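Local atomic coordinates of fatty acid-binding protein TM_1468 (Thermotoga maritima, PDB entry 1VPV), a protein that binds long-chain fatty acids such as palmitate and may take part in lipid transport or fatty acid metabolism. Residues Val157-Lys160 against Leu161-Met165. Sequence-based numbering, arbitrary orientation.
Sequences VLKK and LDERM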
loop_
_atom_site.group_PDB
_atom_site.type_symbol
_atom_site.label_atom_id
_atom_site.label_comp_id
_atom_site.label_asym_id
_atom_site.label_seq_id
_atom_site.Cartn_x
_atom_site.Cartn_y
_atom_site.Cartn_z
ATOM N N VAL A 157 -4.459 -11.428 -17.142
ATOM C CA VAL A 157 -4.254 -10.844 -15.816
ATOM C C VAL A 157 -4.802 -9.406 -15.738
ATOM O O VAL A 157 -5.550 -9.052 -14.822
ATOM C CB VAL A 157 -2.786 -10.875 -15.420
ATOM C CG1 VAL A 157 -2.572 -10.127 -14.119
ATOM C CG2 VAL A 157 -2.333 -12.304 -15.272
ATOM N N LEU A 158 -4.444 -8.587 -16.722
ATOM C CA LEU A 158 -4.848 -7.184 -16.704
ATOM C C LEU A 158 -6.362 -7.030 -16.740
ATOM O O LEU A 158 -6.915 -6.244 -15.970
ATOM C CB LEU A 158 -4.179 -6.430 -17.839
ATOM C CG LEU A 158 -2.662 -6.330 -17.615
ATOM C CD1 LEU A 158 -1.978 -5.961 -18.907
ATOM C CD2 LEU A 158 -2.291 -5.314 -16.516
ATOM N N LYS A 159 -7.034 -7.833 -17.566
ATOM C CA LYS A 159 -8.503 -7.821 -17.636
ATOM C C LYS A 159 -9.129 -8.187 -16.283
ATOM O O LYS A 159 -10.066 -7.485 -15.832
ATOM C CB LYS A 159 -9.050 -8.734 -18.744
ATOM C CG LYS A 159 -10.393 -8.258 -19.300
ATOM C CD LYS A 159 -11.450 -9.371 -19.425
ATOM C CE LYS A 159 -11.482 -10.026 -20.783
ATOM N NZ LYS A 159 -11.923 -9.061 -21.833
ATOM N N LYS A 160 -8.601 -9.229 -15.620
ATOM C CA LYS A 160 -9.139 -9.655 -14.317
ATOM C C LYS A 160 -8.889 -8.656 -13.193
ATOM O O LYS A 160 -9.806 -8.384 -12.419
ATOM C CB LYS A 160 -8.647 -11.045 -13.882
ATOM C CG LYS A 160 -9.749 -12.090 -13.772
ATOM C CD LYS A 160 -10.723 -11.829 -12.625
ATOM C CE LYS A 160 -11.863 -12.897 -12.580
ATOM N NZ LYS A 160 -12.763 -12.814 -13.742
ATOM N N LEU A 161 -7.676 -8.118 -13.083
ATOM C CA LEU A 161 -7.414 -7.028 -12.101
ATOM C C LEU A 161 -8.395 -5.899 -12.290
ATOM O O LEU A 161 -8.963 -5.400 -11.313
ATOM C CB LEU A 161 -6.019 -6.442 -12.234
ATOM C CG LEU A 161 -4.820 -7.371 -12.042
ATOM C CD1 LEU A 161 -3.567 -6.519 -12.088
ATOM C CD2 LEU A 161 -4.868 -8.180 -10.740
ATOM N N ASP A 162 -8.607 -5.489 -13.540
ATOM C CA ASP A 162 -9.543 -4.389 -13.794
ATOM C C ASP A 162 -10.950 -4.737 -13.295
ATOM O O ASP A 162 -11.579 -3.933 -12.610
ATOM C CB ASP A 162 -9.586 -4.021 -15.283
ATOM C CG ASP A 162 -10.196 -2.643 -15.529
ATOM O OD1 ASP A 162 -9.626 -1.644 -15.031
ATOM O OD2 ASP A 162 -11.239 -2.550 -16.223
ATOM N N GLU A 163 -11.448 -5.923 -13.635
ATOM C CA GLU A 163 -12.772 -6.311 -13.180
ATOM C C GLU A 163 -12.860 -6.281 -11.659
ATOM O O GLU A 163 -13.814 -5.774 -11.104
ATOM C CB GLU A 163 -13.139 -7.714 -13.639
ATOM C CG GLU A 163 -13.322 -7.869 -15.105
ATOM C CD GLU A 163 -13.146 -9.314 -15.566
ATOM O OE1 GLU A 163 -13.677 -10.232 -14.874
ATOM O OE2 GLU A 163 -12.476 -9.517 -16.612
ATOM N N ARG A 164 -11.874 -6.845 -10.984
ATOM C CA ARG A 164 -11.924 -6.924 -9.542
ATOM C C ARG A 164 -11.775 -5.581 -8.837
ATOM O O ARG A 164 -12.537 -5.295 -7.897
ATOM C CB ARG A 164 -10.956 -7.990 -9.037
ATOM C CG ARG A 164 -11.512 -9.369 -9.420
ATOM C CD ARG A 164 -10.844 -10.501 -8.772
ATOM N NE ARG A 164 -10.954 -10.416 -7.330
ATOM C CZ ARG A 164 -10.162 -11.056 -6.481
ATOM N NH1 ARG A 164 -9.202 -11.870 -6.915
ATOM N NH2 ARG A 164 -10.363 -10.895 -5.192
HETATM N N MSE A 165 -10.859 -4.745 -9.324
HETATM C CA MSE A 165 -10.755 -3.358 -8.886
HETATM C C MSE A 165 -12.051 -2.622 -9.101
HETATM O O MSE A 165 -12.471 -1.884 -8.236
HETATM C CB MSE A 165 -9.640 -2.618 -9.612
HETATM C CG MSE A 165 -8.268 -2.841 -8.978
HETATM SE SE MSE A 165 -6.748 -2.456 -10.222
HETATM C CE MSE A 165 -5.173 -3.307 -9.164
#
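The carboxylate of Glu163 meets both lysines of the preceding helical turn. Lys159 O stands above its plane on the helix-facing side, obliquely off toward OE2. Lys160 NZ approaches OE1 of Glu163 from that same side, syn but 32° out of the carboxylate plane, in a salt bridge of 3.0 Å. At the other edge, Lys159 CD lies 3.0 Å from Glu163 OE2, so tight that the placement of this exposed chain is doubtful. Lys159 NZ stays 5.3 Å from Glu163 OE2. Lys159 O and Glu163 OE2, neither with a proton to share, sit 3.2 Å apart, an unfavourable approach that Lys160 NZ, bound to the same carboxylate, probably offsets. Glutamate is long enough to fold back to a lysine three residues earlier, and flexible lysine suits this exposed flank: Lys160 bends at chi2 (-68°) and chi4 (-67°), carrying its amine round to Glu163. Its CD rests 4.1 Å from Arg164 CD; the long arginine lays its methylenes along Lys160 while its guanidinium reaches the acids Asp169 and Glu294.

The underlying backbone bonds run from i+4 N to i O, as in a regular alpha-helix, with Leu161 N to Val157 O (2.9 Å) almost straight and Arg164 N to Lys160 O at 3.0 Å. On the buried flank, Val157 and Leu161 run alongside each other into the interior, CG1 of Val157 being 4.1 Å from CG of Leu161. Branched apolar residues one turn apart suit a helix that buries one flank and leaves the lysines outside.

This amphipathic helix, 154-166, lies away from the fatty acid site. Val157 packs on Ala144, Met147 and Leu148 of helix 138-149, and Leu158 on Tyr126 and Val128 of strand 125-129. At the C-terminal end Arg164 and Met165 touch Phe170 of strand 170-176, whose mixed sheet also holds strand 289-295 with Glu294.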